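Local coordinates for SusD homolog (Bacteroides thetaiotaomicron VPI-5482, PDB 3IHV), which probably binds glycans at the cell surface, as a member of the SusD family of outer-membrane proteins, at residues Tyr28-Asn31 with Thr32-Ala35; Tyr37-Leu41 with Ser42-Asn46; Glu406-Asn409 with Glu410-His413; Glu217-Trp220 with Glu221-Ala224. All blocks are in the same frame, centred on the assembly; numbering follows the deposited sequence.

Contact 1: Tyr28-Asn31 with Thr32-Ala35; sequences YRTN and TLDA. With EDO (1,2-ethanediol), chain M.
T32 turns back on R29 and grips its carbonyl oxygen twice. The backbone T32 N donates to R29 O at 3.0 Å, while the hydroxyl T32 OG1 donates to the same R29 O at 2.9 Å, lying in the carbonyl plane on a lone pair. The side chain reaches this acceptor because OG1 sits between the backbone N and the carbonyl carbon (chi1 60°). One residue on, L33 N donates to T30 O at 3.1 Å, so successive i to i+3 bonds wind the chain tightly.

Apolar contact is slight: L33 CD1 lies 4.0 Å from T30 CG2. A valine in place of T32 would probably leave R29 O with the backbone amide as its one donor in this turn, the hydroxyl bond being lost.

A bound ethanediol, probably from the crystallisation liquor, lies beside Y28 and N31. N31 ND2 donates to its O2 at 3.1 Å, nearly straight at 163°, and the same O2 lies at the edge of the Y28 ring; the diol is also hydrogen-bonded to S264 N. Y28 OH itself is held by E119 of helix 107-135.

A threonine hydroxyl bonded to the carbonyl three residues back is a common helical arrangement, and here the consecutive i to i+3 bonds, as in a 3-10 turn, lead the chain from helix 17-29 to helix 34-38 in the largely helical SusD fold.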
loop_
_atom_site.group_PDB
_atom_site.type_symbol
_atom_site.label_atom_id
_atom_site.label_comp_id
_atom_site.label_asym_id
_atom_site.label_seq_id
_atom_site.Cartn_x
_atom_site.Cartn_y
_atom_site.Cartn_z
ATOM N N TYR A 28 13.956 -6.432 -7.152
ATOM C CA TYR A 28 13.118 -6.488 -5.973
ATOM C C TYR A 28 13.622 -5.643 -4.809
ATOM O O TYR A 28 12.815 -5.048 -4.093
ATOM C CB TYR A 28 13.004 -7.902 -5.457
ATOM C CG TYR A 28 12.010 -8.787 -6.204
ATOM C CD1 TYR A 28 10.672 -8.761 -5.874
ATOM C CD2 TYR A 28 12.435 -9.663 -7.193
ATOM C CE1 TYR A 28 9.752 -9.572 -6.509
ATOM C CE2 TYR A 28 11.531 -10.470 -7.858
ATOM C CZ TYR A 28 10.188 -10.455 -7.480
ATOM O OH TYR A 28 9.234 -11.246 -8.083
ATOM N N ARG A 29 14.934 -5.617 -4.596
ATOM C CA ARG A 29 15.499 -4.913 -3.447
ATOM C C ARG A 29 15.101 -3.442 -3.477
ATOM O O ARG A 29 15.045 -2.811 -2.436
ATOM C CB ARG A 29 17.015 -5.103 -3.442
ATOM C CG ARG A 29 17.792 -4.565 -2.289
ATOM C CD ARG A 29 19.297 -4.976 -2.508
ATOM N NE ARG A 29 19.402 -6.422 -2.747
ATOM C CZ ARG A 29 19.998 -7.043 -3.784
ATOM N NH1 ARG A 29 20.723 -6.394 -4.697
ATOM N NH2 ARG A 29 19.934 -8.368 -3.852
ATOM N N THR A 30 14.784 -2.896 -4.658
ATOM C CA THR A 30 14.355 -1.492 -4.748
ATOM C C THR A 30 13.208 -1.220 -3.761
ATOM O O THR A 30 13.161 -0.166 -3.078
ATOM C CB THR A 30 13.920 -1.114 -6.170
ATOM O OG1 THR A 30 14.845 -1.652 -7.119
ATOM C CG2 THR A 30 13.871 0.397 -6.337
ATOM N N ASN A 31 12.303 -2.194 -3.648
ATOM C CA ASN A 31 11.135 -2.056 -2.804
ATOM C C ASN A 31 11.393 -1.779 -1.337
ATOM O O ASN A 31 10.502 -1.217 -0.705
ATOM C CB ASN A 31 10.219 -3.295 -2.915
ATOM C CG ASN A 31 9.481 -3.338 -4.234
ATOM O OD1 ASN A 31 9.181 -2.291 -4.822
ATOM N ND2 ASN A 31 9.164 -4.529 -4.681
ATOM N N THR A 32 12.550 -2.183 -0.820
ATOM C CA THR A 32 12.864 -2.044 0.610
ATOM C C THR A 32 13.430 -0.681 0.968
ATOM O O THR A 32 13.670 -0.413 2.136
ATOM C CB THR A 32 13.813 -3.160 1.123
ATOM O OG1 THR A 32 15.051 -3.115 0.407
ATOM C CG2 THR A 32 13.135 -4.547 0.991
ATOM N N LEU A 33 13.701 0.146 -0.034
ATOM C CA LEU A 33 14.171 1.510 0.224
ATOM C C LEU A 33 13.174 2.315 1.063
ATOM O O LEU A 33 11.963 2.195 0.930
ATOM C CB LEU A 33 14.425 2.251 -1.080
ATOM C CG LEU A 33 15.656 1.811 -1.906
ATOM C CD1 LEU A 33 15.510 2.359 -3.292
ATOM C CD2 LEU A 33 17.011 2.233 -1.306
ATOM N N ASP A 34 13.735 3.211 1.868
ATOM C CA ASP A 34 12.962 4.107 2.690
ATOM C C ASP A 34 12.014 4.919 1.793
ATOM O O ASP A 34 10.844 5.104 2.112
ATOM C CB ASP A 34 13.957 4.997 3.454
ATOM C CG ASP A 34 13.385 5.613 4.737
ATOM O OD1 ASP A 34 12.845 4.883 5.589
ATOM O OD2 ASP A 34 13.540 6.839 4.909
ATOM N N ALA A 35 12.513 5.353 0.631
ATOM C CA ALA A 35 11.727 6.126 -0.318
ATOM C C ALA A 35 10.695 5.318 -1.098
ATOM O O ALA A 35 9.895 5.869 -1.858
ATOM C CB ALA A 35 12.683 6.863 -1.309
HETATM C C1 EDO M . 11.290 -7.586 -0.626
HETATM O O1 EDO M . 10.246 -8.530 -0.455
HETATM C C2 EDO M . 11.323 -7.047 -2.043
HETATM O O2 EDO M . 10.055 -6.654 -2.584
#

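Contact 2: Tyr37-Leu41 with Ser42-Asn46; sequences YGYYL and SILFN
Y39 O takes two backbone donors, I43 N at 2.8 Å and L44 N at 3.0 Å, which arrive from opposite faces of its carbonyl plane, and the next i to i+5 bond joins F45 N to Y40 O. This widening is a pi-type turn in the short helix 40-44, whose N-cap position is held by Y39, and it lies in the buried interior of the helical SusD fold.

Aromatic and branched side chains pack along the turn. With F45 CG anti to its own carbonyl carbon (chi1 -61°), the ring is set against Y40 CB, which stands over one face of it in a CH-pi contact, 3.7 Å from the ring centroid. The two rings are themselves near parallel but slid apart, with planes at 28° and little overlap. L44 runs alongside Y40, pointing the same way, and brings CD2 to within 3.9 Å of Y40 CD1; its other methyl, CD1, meets the hydroxyl end of Y39. L41 CD2 also meets the F45 ring obliquely, 4.1 Å from F45 CD2.

Y37 and Y40 send their hydroxyls to E130 and Q79. S42 OG donates to Y37 O at 2.8 Å, from well above the carbonyl plane, tying the end of helix 34-38 to the next helix. The amide of N46 closes the other end: R134 of helix 107-135 bonds to its OD1, while ND2 donates to L41 O at 2.9 Å and weakly to S42 O.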
loop_
_atom_site.group_PDB
_atom_site.type_symbol
_atom_site.label_atom_id
_atom_site.label_comp_id
_atom_site.label_asym_id
_atom_site.label_seq_id
_atom_site.Cartn_x
_atom_site.Cartn_y
_atom_site.Cartn_z
ATOM N N TYR A 37 8.883 1.221 -0.092
ATOM C CA TYR A 37 7.930 0.717 0.911
ATOM C C TYR A 37 8.438 0.707 2.344
ATOM O O TYR A 37 7.687 0.358 3.250
ATOM C CB TYR A 37 7.340 -0.642 0.444
ATOM C CG TYR A 37 6.654 -0.484 -0.897
ATOM C CD1 TYR A 37 5.390 0.035 -0.964
ATOM C CD2 TYR A 37 7.316 -0.776 -2.093
ATOM C CE1 TYR A 37 4.768 0.263 -2.189
ATOM C CE2 TYR A 37 6.692 -0.571 -3.324
ATOM C CZ TYR A 37 5.446 -0.042 -3.364
ATOM O OH TYR A 37 4.856 0.190 -4.589
ATOM N N GLY A 38 9.708 1.064 2.570
ATOM C CA GLY A 38 10.189 1.141 3.929
ATOM C C GLY A 38 9.491 2.262 4.706
ATOM O O GLY A 38 9.358 2.168 5.936
ATOM N N TYR A 39 9.009 3.290 3.986
ATOM C CA TYR A 39 8.408 4.474 4.624
ATOM C C TYR A 39 7.558 5.339 3.727
ATOM O O TYR A 39 6.377 5.547 4.014
ATOM C CB TYR A 39 9.542 5.283 5.279
ATOM C CG TYR A 39 9.179 6.566 5.982
ATOM C CD1 TYR A 39 7.995 6.702 6.678
ATOM C CD2 TYR A 39 10.112 7.572 6.089
ATOM C CE1 TYR A 39 7.690 7.892 7.360
ATOM C CE2 TYR A 39 9.819 8.763 6.775
ATOM C CZ TYR A 39 8.593 8.912 7.371
ATOM O OH TYR A 39 8.329 10.068 8.043
ATOM N N TYR A 40 8.081 5.853 2.612
ATOM C CA TYR A 40 7.274 6.831 1.884
ATOM C C TYR A 40 6.039 6.272 1.178
ATOM O O TYR A 40 4.930 6.795 1.326
ATOM C CB TYR A 40 8.103 7.670 0.892
ATOM C CG TYR A 40 9.329 8.393 1.439
ATOM C CD1 TYR A 40 9.555 8.569 2.784
ATOM C CD2 TYR A 40 10.206 9.003 0.560
ATOM C CE1 TYR A 40 10.692 9.260 3.234
ATOM C CE2 TYR A 40 11.325 9.635 0.979
ATOM C CZ TYR A 40 11.574 9.777 2.320
ATOM O OH TYR A 40 12.698 10.425 2.747
ATOM N N LEU A 41 6.217 5.241 0.371
ATOM C CA LEU A 41 5.094 4.662 -0.358
ATOM C C LEU A 41 4.183 3.788 0.502
ATOM O O LEU A 41 3.068 3.476 0.068
ATOM C CB LEU A 41 5.576 3.827 -1.549
ATOM C CG LEU A 41 6.202 4.601 -2.707
ATOM C CD1 LEU A 41 6.676 3.579 -3.793
ATOM C CD2 LEU A 41 5.268 5.659 -3.327
ATOM N N SER A 42 4.702 3.314 1.641
ATOM C CA SER A 42 3.895 2.514 2.554
ATOM C C SER A 42 3.108 3.413 3.489
ATOM O O SER A 42 1.861 3.293 3.607
ATOM C CB SER A 42 4.770 1.584 3.350
ATOM O OG SER A 42 5.865 2.302 3.944
ATOM N N ILE A 43 3.801 4.365 4.098
ATOM C CA ILE A 43 3.183 5.144 5.169
ATOM C C ILE A 43 2.985 6.625 4.896
ATOM O O ILE A 43 1.864 7.102 4.895
ATOM C CB ILE A 43 4.046 5.004 6.474
ATOM C CG1 ILE A 43 4.129 3.544 6.935
ATOM C CG2 ILE A 43 3.524 5.934 7.607
ATOM C CD1 ILE A 43 5.211 3.306 8.015
ATOM N N LEU A 44 4.070 7.314 4.595
ATOM C CA LEU A 44 4.079 8.774 4.625
ATOM C C LEU A 44 3.204 9.446 3.597
ATOM O O LEU A 44 2.572 10.443 3.914
ATOM C CB LEU A 44 5.518 9.333 4.512
ATOM C CG LEU A 44 5.754 10.814 4.783
ATOM C CD1 LEU A 44 5.358 11.221 6.239
ATOM C CD2 LEU A 44 7.233 11.171 4.459
ATOM N N PHE A 45 3.158 8.908 2.389
ATOM C CA PHE A 45 2.416 9.556 1.312
ATOM C C PHE A 45 0.950 9.163 1.277
ATOM O O PHE A 45 0.239 9.591 0.357
ATOM C CB PHE A 45 3.016 9.212 -0.060
ATOM C CG PHE A 45 4.456 9.656 -0.272
ATOM C CD1 PHE A 45 5.129 10.527 0.596
ATOM C CD2 PHE A 45 5.083 9.332 -1.469
ATOM C CE1 PHE A 45 6.428 10.934 0.310
ATOM C CE2 PHE A 45 6.370 9.764 -1.727
ATOM C CZ PHE A 45 7.027 10.556 -0.820
ATOM N N ASN A 46 0.486 8.398 2.262
ATOM C CA ASN A 46 -0.867 7.858 2.261
ATOM C C ASN A 46 -1.729 8.399 3.385
ATOM O O ASN A 46 -2.779 7.843 3.668
ATOM C CB ASN A 46 -0.751 6.342 2.386
ATOM C CG ASN A 46 -0.012 5.736 1.204
ATOM O OD1 ASN A 46 -0.198 6.179 0.093
ATOM N ND2 ASN A 46 0.819 4.709 1.444
#

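Contact 3: Glu406-Asn409 with Glu410-His413; sequences EALN and EWKH
E410 folds back over the preceding helical turn. Its CG, anti to the carbonyl carbon (chi1 -64°), comes to lie 3.2 Å from E406 O, and that carbonyl also accepts E410 N at 3.0 Å. A bend at chi2 (-64°) then turns the carboxylate toward two waters. The first donates to both E406 O and E410 OE2 and accepts from N409 ND2, at 3.0 Å from that nitrogen; the second donates to E406 OE2 and to E410 OE2, bridging two carboxylates whose OE2 atoms stand 4.8 Å apart. Repulsion between these like charges is probably eased by the water and by separate cationic partners, R475 for E406 and R452 for E410.

N409 contributes through its amide, which leans along the same side as E410. Its CG is anti to the backbone N (chi1 -180°), a rotation that brings ND2 within reach of the first water, and E448 O of helix 448-463 is a further acceptor for that nitrogen.

These turns form the C-terminal end of the alpha-helix 397-412, where regular i to i+4 bonds run from W411 N to A407 O and from K412 N to L408 O before H413 leaves the helix with positive phi.

L408 serves the apolar side. Its CD2 approaches the six-membered part of the W411 indole obliquely, 4.1 Å from CE3, while the aliphatic CE of K412 lies over one face of that indole, toward its rim. The L408 chain also packs on E418 and A419 of helix 417-430. K412 CG, for its part, rests 3.1 Å from L408 O.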
loop_
_atom_site.group_PDB
_atom_site.type_symbol
_atom_site.label_atom_id
_atom_site.label_comp_id
_atom_site.label_asym_id
_atom_site.label_seq_id
_atom_site.Cartn_x
_atom_site.Cartn_y
_atom_site.Cartn_z
ATOM N N GLU A 406 -16.507 -4.128 -6.757
ATOM C CA GLU A 406 -16.600 -2.727 -7.200
ATOM C C GLU A 406 -16.732 -2.638 -8.718
ATOM O O GLU A 406 -17.611 -1.993 -9.253
ATOM C CB GLU A 406 -15.365 -1.930 -6.724
ATOM C CG GLU A 406 -15.360 -0.482 -7.160
ATOM C CD GLU A 406 -14.118 0.265 -6.754
ATOM O OE1 GLU A 406 -13.254 -0.295 -6.001
ATOM O OE2 GLU A 406 -14.050 1.446 -7.154
ATOM N N ALA A 407 -15.835 -3.325 -9.415
ATOM C CA ALA A 407 -15.793 -3.243 -10.890
ATOM C C ALA A 407 -17.010 -3.859 -11.541
ATOM O O ALA A 407 -17.542 -3.311 -12.537
ATOM C CB ALA A 407 -14.487 -3.915 -11.436
ATOM N N LEU A 408 -17.469 -5.006 -11.026
ATOM C CA LEU A 408 -18.700 -5.584 -11.550
ATOM C C LEU A 408 -19.860 -4.597 -11.452
ATOM O O LEU A 408 -20.639 -4.429 -12.388
ATOM C CB LEU A 408 -19.071 -6.861 -10.794
ATOM C CG LEU A 408 -18.253 -8.118 -11.146
ATOM C CD1 LEU A 408 -18.511 -9.209 -10.110
ATOM C CD2 LEU A 408 -18.668 -8.569 -12.546
ATOM N N ASN A 409 -19.981 -3.943 -10.299
ATOM C CA ASN A 409 -21.092 -3.006 -10.075
ATOM C C ASN A 409 -20.967 -1.825 -11.008
ATOM O O ASN A 409 -21.963 -1.361 -11.540
ATOM C CB ASN A 409 -21.088 -2.562 -8.613
ATOM C CG ASN A 409 -22.195 -1.610 -8.285
ATOM O OD1 ASN A 409 -23.364 -1.906 -8.504
ATOM N ND2 ASN A 409 -21.838 -0.476 -7.685
ATOM N N GLU A 410 -19.739 -1.361 -11.242
ATOM C CA GLU A 410 -19.545 -0.233 -12.142
ATOM C C GLU A 410 -19.865 -0.621 -13.585
ATOM O O GLU A 410 -20.582 0.087 -14.314
ATOM C CB GLU A 410 -18.105 0.277 -12.072
ATOM C CG GLU A 410 -17.672 0.845 -10.751
ATOM C CD GLU A 410 -18.419 2.116 -10.313
ATOM O OE1 GLU A 410 -19.022 2.824 -11.177
ATOM O OE2 GLU A 410 -18.370 2.378 -9.083
ATOM N N TRP A 411 -19.346 -1.772 -14.014
ATOM C CA TRP A 411 -19.592 -2.225 -15.394
ATOM C C TRP A 411 -21.056 -2.565 -15.706
ATOM O O TRP A 411 -21.622 -2.102 -16.730
ATOM C CB TRP A 411 -18.666 -3.402 -15.670
ATOM C CG TRP A 411 -18.917 -4.174 -16.848
ATOM C CD1 TRP A 411 -19.334 -3.731 -18.070
ATOM C CD2 TRP A 411 -18.668 -5.577 -16.992
ATOM N NE1 TRP A 411 -19.425 -4.780 -18.932
ATOM C CE2 TRP A 411 -19.004 -5.922 -18.304
ATOM C CE3 TRP A 411 -18.183 -6.565 -16.130
ATOM C CZ2 TRP A 411 -18.907 -7.234 -18.788
ATOM C CZ3 TRP A 411 -18.086 -7.864 -16.588
ATOM C CH2 TRP A 411 -18.430 -8.186 -17.923
ATOM N N LYS A 412 -21.671 -3.336 -14.813
ATOM C CA LYS A 412 -23.048 -3.776 -14.986
ATOM C C LYS A 412 -24.083 -2.795 -14.470
ATOM O O LYS A 412 -25.268 -3.038 -14.664
ATOM C CB LYS A 412 -23.265 -5.076 -14.221
ATOM C CG LYS A 412 -22.229 -6.184 -14.432
ATOM C CD LYS A 412 -22.355 -6.840 -15.711
ATOM C CE LYS A 412 -21.601 -8.177 -15.683
ATOM N NZ LYS A 412 -21.738 -8.867 -16.992
ATOM N N HIS A 413 -23.649 -1.712 -13.828
ATOM C CA HIS A 413 -24.554 -0.718 -13.249
ATOM C C HIS A 413 -25.506 -1.347 -12.240
ATOM O O HIS A 413 -26.705 -1.187 -12.309
ATOM C CB HIS A 413 -25.328 -0.016 -14.372
ATOM C CG HIS A 413 -24.421 0.595 -15.387
ATOM N ND1 HIS A 413 -23.569 1.634 -15.079
ATOM C CD2 HIS A 413 -24.218 0.309 -16.692
ATOM C CE1 HIS A 413 -22.876 1.959 -16.156
ATOM N NE2 HIS A 413 -23.256 1.175 -17.148
HETATM O O HOH W 1 -18.943 0.103 -7.574
HETATM O O HOH W 2 -16.288 2.984 -7.378
#

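Contact 4: Glu217-Trp220 with Glu221-Ala224; sequences ESKW and EAAA. With EDO (1,2-ethanediol), chain H.
The N-terminal end of the alpha-helix 219-232 carries this contact, with K219 O and W220 O accepting i to i+4 bonds. A223 N donates to K219 O at 2.8 Å, and A224 N donates to W220 O at 2.9 Å. Just ahead of them, a water ties the approach to the helix: it donates to E217 O and accepts from E221 N, at 2.9 Å from that nitrogen, bridging the two backbone groups.

The small side chains of the second segment sit close to these carbonyls. A223 CB stands 3.5 Å from both K219 O and W220 O, and A222 CB lies equally near K219 O. In this helical packing the alanines allow close approach of neighbours: Y206 of helix 195-210 meets A222 and A223, while A407 of helix 397-412 rests on A223. The W220 indole, its CG anti to the carbonyl carbon (chi1 -71°), leads away to pack on E406 and E410 of that same helix 397-412.

From a bend at chi2 (-51°) the K219 chain leads outward, and its NZ donates to O2 of a bound ethanediol, probably from the crystallisation liquor, at 2.8 Å. C2 of that molecule rests 3.6 Å from A222 CB, and E167 also bonds to the diol. The ammonium has a second companion in W209, with which it makes a cation-pi contact. An alanine at this position would probably leave the W209 ring without its cation and the diol without its lysine donor. E221 points its OE2 to a salt bridge with K225, one turn further along the helix.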
loop_
_atom_site.group_PDB
_atom_site.type_symbol
_atom_site.label_atom_id
_atom_site.label_comp_id
_atom_site.label_asym_id
_atom_site.label_seq_id
_atom_site.Cartn_x
_atom_site.Cartn_y
_atom_site.Cartn_z
ATOM N N GLU A 217 -13.777 4.481 -18.876
ATOM C CA GLU A 217 -14.806 3.621 -18.262
ATOM C C GLU A 217 -14.886 2.194 -18.800
ATOM O O GLU A 217 -15.439 1.317 -18.120
ATOM C CB GLU A 217 -16.157 4.376 -18.233
ATOM C CG GLU A 217 -16.054 5.380 -17.100
ATOM C CD GLU A 217 -17.181 6.355 -16.953
ATOM O OE1 GLU A 217 -18.086 6.456 -17.818
ATOM O OE2 GLU A 217 -17.106 7.059 -15.923
ATOM N N SER A 218 -14.275 1.938 -19.968
ATOM C CA SER A 218 -14.198 0.585 -20.532
ATOM C C SER A 218 -13.350 -0.339 -19.674
ATOM O O SER A 218 -13.476 -1.570 -19.759
ATOM C CB SER A 218 -13.622 0.607 -21.973
ATOM O OG SER A 218 -12.229 0.909 -22.016
ATOM N N LYS A 219 -12.504 0.234 -18.826
ATOM C CA LYS A 219 -11.615 -0.588 -18.011
ATOM C C LYS A 219 -12.277 -1.251 -16.808
ATOM O O LYS A 219 -11.665 -2.133 -16.177
ATOM C CB LYS A 219 -10.359 0.204 -17.630
ATOM C CG LYS A 219 -9.542 0.735 -18.838
ATOM C CD LYS A 219 -9.215 -0.316 -19.882
ATOM C CE LYS A 219 -8.518 0.311 -21.126
ATOM N NZ LYS A 219 -8.304 -0.562 -22.295
ATOM N N TRP A 220 -13.498 -0.843 -16.450
ATOM C CA TRP A 220 -14.188 -1.531 -15.367
ATOM C C TRP A 220 -14.434 -2.988 -15.756
ATOM O O TRP A 220 -14.228 -3.926 -14.962
ATOM C CB TRP A 220 -15.500 -0.854 -15.032
ATOM C CG TRP A 220 -15.397 0.497 -14.337
ATOM C CD1 TRP A 220 -15.853 1.681 -14.815
ATOM C CD2 TRP A 220 -14.872 0.766 -13.047
ATOM N NE1 TRP A 220 -15.639 2.667 -13.914
ATOM C CE2 TRP A 220 -15.020 2.136 -12.818
ATOM C CE3 TRP A 220 -14.267 -0.008 -12.076
ATOM C CZ2 TRP A 220 -14.615 2.741 -11.656
ATOM C CZ3 TRP A 220 -13.832 0.605 -10.913
ATOM C CH2 TRP A 220 -14.004 1.961 -10.711
ATOM N N GLU A 221 -14.889 -3.183 -16.975
ATOM C CA GLU A 221 -15.079 -4.517 -17.497
ATOM C C GLU A 221 -13.762 -5.293 -17.491
ATOM O O GLU A 221 -13.745 -6.451 -17.138
ATOM C CB GLU A 221 -15.643 -4.442 -18.913
ATOM C CG GLU A 221 -15.714 -5.783 -19.614
ATOM C CD GLU A 221 -16.314 -5.700 -20.977
ATOM O OE1 GLU A 221 -16.708 -4.591 -21.419
ATOM O OE2 GLU A 221 -16.401 -6.771 -21.595
ATOM N N ALA A 222 -12.650 -4.632 -17.843
ATOM C CA ALA A 222 -11.345 -5.307 -17.858
ATOM C C ALA A 222 -10.950 -5.708 -16.441
ATOM O O ALA A 222 -10.437 -6.810 -16.199
ATOM C CB ALA A 222 -10.269 -4.412 -18.510
ATOM N N ALA A 223 -11.173 -4.809 -15.475
ATOM C CA ALA A 223 -10.857 -5.112 -14.072
ATOM C C ALA A 223 -11.672 -6.343 -13.617
ATOM O O ALA A 223 -11.151 -7.283 -12.993
ATOM C CB ALA A 223 -11.198 -3.889 -13.185
ATOM N N ALA A 224 -12.958 -6.319 -13.906
ATOM C CA ALA A 224 -13.848 -7.405 -13.503
ATOM C C ALA A 224 -13.449 -8.738 -14.163
ATOM O O ALA A 224 -13.464 -9.760 -13.511
ATOM C CB ALA A 224 -15.312 -7.067 -13.845
HETATM C C1 EDO H . -8.484 -5.151 -22.671
HETATM O O1 EDO H . -9.007 -4.553 -23.864
HETATM C C2 EDO H . -8.478 -4.060 -21.633
HETATM O O2 EDO H . -7.439 -3.166 -21.985
HETATM O O HOH W 3 -16.473 -1.224 -18.354
#

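Contacts 1 and 2 follow one another and share helix 34-38, probably hydrogen-bonded through N31 O to Y37 N and D34 O to Y40 N. Contacts 3 and 4 belong to different helices, 397-412 and 219-232, yet their centres lie about 8 Å apart and W220 packs against E410 and A407, so the two helices touch directly. Contact 2 is wholly buried and relies on aromatic and aliphatic packing with a widened helical turn; the other three are partly buried and include exposed residues. Contact 1 is a tight turn, whereas contacts 3 and 4 have regular helical bonding supplemented by waters and charged side chains.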